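Local coordinates for protein thermospermine synthase (Medicago truncatula, PDB 6BQ3) that probably catalyses the transfer of an aminopropyl group from decarboxylated S-adenosylmethionine to spermidine, giving thermospermine and methylthioadenosine, at residues Asp176-Asp181 and Pro206-Gly211. Residues are numbered along the deposited sequence; the frame is centred on the assembly and turned at random.
With DSH (5'-S-(3-aminopropyl)-5'-thioadenosine), chain C.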
ATOM      1  N   ASP A 176      11.691  37.566 -26.368  1.00 37.76           N
ATOM      2  CA  ASP A 176      11.252  38.418 -25.265  1.00 36.36           C
ATOM      3  C   ASP A 176      11.184  37.632 -23.936  1.00 35.72           C
ATOM      4  O   ASP A 176      11.470  38.175 -22.851  1.00 34.43           O
ATOM      5  CB  ASP A 176       9.851  38.993 -25.587  1.00 36.33           C
ATOM      6  CG  ASP A 176       9.874  40.039 -26.688  1.00 38.04           C
ATOM      7  OD1 ASP A 176      10.779  40.868 -26.662  1.00 37.32           O
ATOM      8  OD2 ASP A 176       8.949  40.028 -27.566  1.00 37.49           O
ATOM      9  N   VAL A 177      10.755  36.364 -24.023  1.00 35.32           N
ATOM     10  CA  VAL A 177      10.608  35.507 -22.862  1.00 34.78           C
ATOM     11  C   VAL A 177      11.082  34.101 -23.218  1.00 34.66           C
ATOM     12  O   VAL A 177      10.794  33.587 -24.280  1.00 34.77           O
ATOM     13  CB  VAL A 177       9.144  35.436 -22.339  1.00 34.68           C
ATOM     14  CG1 VAL A 177       9.063  34.626 -21.051  1.00 33.98           C
ATOM     15  CG2 VAL A 177       8.558  36.826 -22.087  1.00 35.55           C
ATOM     16  N   ILE A 178      11.866  33.521 -22.341  1.00 32.57           N
ATOM     17  CA  ILE A 178      12.182  32.142 -22.431  1.00 33.48           C
ATOM     18  C   ILE A 178      11.649  31.445 -21.166  1.00 32.76           C
ATOM     19  O   ILE A 178      11.843  31.919 -20.047  1.00 32.58           O
ATOM     20  CB  ILE A 178      13.687  31.966 -22.646  1.00 34.87           C
ATOM     21  CG1 ILE A 178      14.113  32.644 -23.978  1.00 37.35           C
ATOM     22  CG2 ILE A 178      14.013  30.476 -22.667  1.00 35.78           C
ATOM     23  CD1 ILE A 178      15.625  32.731 -24.178  1.00 38.06           C
ATOM     24  N   VAL A 179      10.973  30.314 -21.372  1.00 33.70           N
ATOM     25  CA  VAL A 179      10.312  29.545 -20.311  1.00 32.83           C
ATOM     26  C   VAL A 179      10.952  28.162 -20.171  1.00 34.38           C
ATOM     27  O   VAL A 179      11.007  27.382 -21.124  1.00 35.36           O
ATOM     28  CB  VAL A 179       8.831  29.351 -20.637  1.00 31.97           C
ATOM     29  CG1 VAL A 179       8.118  28.585 -19.527  1.00 33.00           C
ATOM     30  CG2 VAL A 179       8.177  30.704 -20.848  1.00 31.83           C
ATOM     31  N   GLY A 180      11.402  27.835 -18.977  1.00 35.10           N
ATOM     32  CA  GLY A 180      11.948  26.503 -18.694  1.00 34.73           C
ATOM     33  C   GLY A 180      10.863  25.674 -18.080  1.00 34.85           C
ATOM     34  O   GLY A 180      10.447  25.956 -16.953  1.00 34.20           O
ATOM     35  N   ASP A 181      10.400  24.674 -18.826  1.00 34.85           N
ATOM     36  CA  ASP A 181       9.298  23.799 -18.427  1.00 36.00           C
ATOM     37  C   ASP A 181       9.901  22.411 -18.538  1.00 37.51           C
ATOM     38  O   ASP A 181       9.302  21.483 -19.103  1.00 38.39           O
ATOM     39  CB  ASP A 181       8.096  24.012 -19.363  1.00 36.98           C
ATOM     40  CG  ASP A 181       6.810  23.295 -18.909  1.00 39.00           C
ATOM     41  OD1 ASP A 181       6.721  22.834 -17.748  1.00 38.62           O
ATOM     42  OD2 ASP A 181       5.867  23.213 -19.721  1.00 42.77           O
ATOM     43  N   PRO A 206      22.379  35.029 -24.011  1.00 55.84           N
ATOM     44  CA  PRO A 206      22.575  35.618 -25.334  1.00 55.46           C
ATOM     45  C   PRO A 206      21.313  35.624 -26.221  1.00 54.58           C
ATOM     46  O   PRO A 206      21.165  36.537 -27.031  1.00 54.46           O
ATOM     47  CB  PRO A 206      23.652  34.731 -25.964  1.00 58.00           C
ATOM     48  CG  PRO A 206      24.412  34.176 -24.820  1.00 58.73           C
ATOM     49  CD  PRO A 206      23.453  34.064 -23.681  1.00 55.97           C
ATOM     50  N   LYS A 207      20.424  34.635 -26.057  1.00 51.36           N
ATOM     51  CA  LYS A 207      19.202  34.521 -26.867  1.00 51.44           C
ATOM     52  C   LYS A 207      17.951  35.247 -26.312  1.00 48.10           C
ATOM     53  O   LYS A 207      16.832  35.104 -26.843  1.00 46.81           O
ATOM     54  CB  LYS A 207      18.943  33.032 -27.184  1.00 51.91           C
ATOM     55  CG  LYS A 207      20.099  32.347 -27.966  1.00 53.73           C
ATOM     56  CD  LYS A 207      20.259  32.882 -29.385  1.00 55.40           C
ATOM     57  CE  LYS A 207      21.631  32.596 -29.975  1.00 58.16           C
ATOM     58  NZ  LYS A 207      21.878  31.150 -30.253  1.00 58.75           N
ATOM     59  N   LEU A 208      18.157  36.037 -25.266  1.00 46.68           N
ATOM     60  CA  LEU A 208      17.139  36.926 -24.720  1.00 45.55           C
ATOM     61  C   LEU A 208      17.328  38.247 -25.357  1.00 46.56           C
ATOM     62  O   LEU A 208      18.439  38.769 -25.363  1.00 48.99           O
ATOM     63  CB  LEU A 208      17.320  37.114 -23.203  1.00 44.63           C
ATOM     64  CG  LEU A 208      16.679  36.046 -22.336  1.00 42.59           C
ATOM     65  CD1 LEU A 208      17.061  36.323 -20.892  1.00 43.16           C
ATOM     66  CD2 LEU A 208      15.153  36.018 -22.499  1.00 41.11           C
ATOM     67  N   LYS A 209      16.249  38.807 -25.886  1.00 48.30           N
ATOM     68  CA  LYS A 209      16.244  40.171 -26.346  1.00 50.43           C
ATOM     69  C   LYS A 209      16.563  41.127 -25.204  1.00 51.52           C
ATOM     70  O   LYS A 209      16.541  40.745 -24.047  1.00 48.71           O
ATOM     71  CB  LYS A 209      14.873  40.526 -26.920  1.00 51.19           C
ATOM     72  CG  LYS A 209      14.678  40.063 -28.356  1.00 52.58           C
ATOM     73  CD  LYS A 209      13.376  40.614 -28.919  1.00 53.33           C
ATOM     74  CE  LYS A 209      13.055  40.048 -30.287  1.00 54.30           C
ATOM     75  NZ  LYS A 209      11.606  39.701 -30.452  1.00 53.27           N
ATOM     76  N   LYS A 210      16.832  42.383 -25.554  1.00 54.10           N
ATOM     77  CA  LYS A 210      16.725  43.516 -24.609  1.00 56.51           C
ATOM     78  C   LYS A 210      15.426  43.492 -23.841  1.00 53.59           C
ATOM     79  O   LYS A 210      14.387  43.323 -24.440  1.00 52.14           O
ATOM     80  CB  LYS A 210      16.739  44.842 -25.375  1.00 60.82           C
ATOM     81  CG  LYS A 210      18.066  45.527 -25.381  1.00 64.82           C
ATOM     82  CD  LYS A 210      19.118  44.695 -26.088  1.00 66.20           C
ATOM     83  CE  LYS A 210      20.385  45.512 -26.284  1.00 68.43           C
ATOM     84  NZ  LYS A 210      20.906  45.959 -24.967  1.00 68.14           N
ATOM     85  N   GLY A 211      15.486  43.670 -22.516  1.00 52.60           N
ATOM     86  CA  GLY A 211      14.288  43.619 -21.683  1.00 50.53           C
ATOM     87  C   GLY A 211      13.714  42.210 -21.541  1.00 47.59           C
ATOM     88  O   GLY A 211      12.606  42.045 -21.060  1.00 48.75           O
TER
HETATM   89  N   DSH C 401       7.317  20.090 -13.963  1.00 50.03           N
HETATM   90  N1  DSH C 401      15.183  19.770 -24.134  1.00 47.82           N
HETATM   91  C2  DSH C 401      13.812  20.010 -24.457  1.00 47.72           C
HETATM   92  N3  DSH C 401      12.776  19.283 -23.725  1.00 46.11           N
HETATM   93  C4  DSH C 401      13.167  18.302 -22.648  1.00 48.30           C
HETATM   94  C5  DSH C 401      14.471  18.084 -22.350  1.00 47.94           C
HETATM   95  C6  DSH C 401      15.565  18.840 -23.123  1.00 47.47           C
HETATM   96  N6  DSH C 401      16.970  18.642 -22.853  1.00 45.95           N
HETATM   97  N7  DSH C 401      14.520  17.173 -21.370  1.00 49.63           N
HETATM   98  C8  DSH C 401      13.247  16.832 -21.055  1.00 48.73           C
HETATM   99  N9  DSH C 401      12.403  17.527 -21.853  1.00 48.75           N
HETATM  100  CA  DSH C 401       6.799  19.766 -15.294  1.00 49.81           C
HETATM  101  CB  DSH C 401       7.954  19.272 -16.195  1.00 49.53           C
HETATM  102  SD  DSH C 401       8.227  17.015 -17.855  1.00 44.22           S
HETATM  103  CG  DSH C 401       7.395  18.592 -17.475  1.00 46.36           C
HETATM  104  C1' DSH C 401      11.050  17.535 -21.871  1.00 46.43           C
HETATM  105  C2' DSH C 401      10.312  16.156 -21.622  1.00 47.04           C
HETATM  106  O2' DSH C 401      10.216  15.350 -22.900  1.00 47.32           O
HETATM  107  C3' DSH C 401       9.189  16.496 -21.145  1.00 46.05           C
HETATM  108  O3' DSH C 401       8.168  16.901 -22.132  1.00 41.99           O
HETATM  109  C4' DSH C 401       9.497  17.824 -20.210  1.00 45.03           C
HETATM  110  O4' DSH C 401      10.534  18.412 -20.746  1.00 46.16           O
HETATM  111  C5' DSH C 401       9.769  17.411 -18.778  1.00 44.55           C
HETATM  112  O   HOH W   1      12.686  41.534 -24.580  1.00 38.89           O
HETATM  113  O   HOH W   2       9.532  41.259 -29.601  1.00 42.79           O
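Asp176 OD2 is gripped from two sources: it accepts a hydrogen bond from the backbone N of Lys103 and makes a long salt bridge to Lys209 NZ at 3.9 Å. Lys209 NZ also donates to Asn104 OD1, its main partner. A water lies 2.7 Å from Lys209 NZ, but its link to Asp176 OD2 is too short to be trusted. The site lies on strand 175-181, where the chain turns a corner at Asp176, in the Rossmann-like sheet of the spermidine synthase family. Segment 206-211, with the short strand 208-209, belongs to the connection between helix 197-204 and strand 212-220, which runs parallel to 175-181. The contact lies within this beta-alpha-beta crossover, at its return into the second strand. Further along strand 175-181, Asp181, the predicted proton acceptor, lies beside the bound aminopropyl thioadenosine. Asp176 OD1 takes a second water at 2.9 Å, which also donates to Lys210 O. The lysine's aliphatic part passes close by, with Lys209 CD 3.5 Å from Asp176 OD1. Its chain bends at the last torsion, chi4 138°. Replacing Asp176 by alanine is likely to leave the Lys103 amide without this acceptor and to cost Lys209 a distant counter-charge. Deeper in, the contact is apolar. Ile178 points toward segment 206-211 and crosses Leu208 at an angle. Ile178 CD1 ends 3.7 Å from Leu208 CD2 and 3.8 Å from Lys207 O.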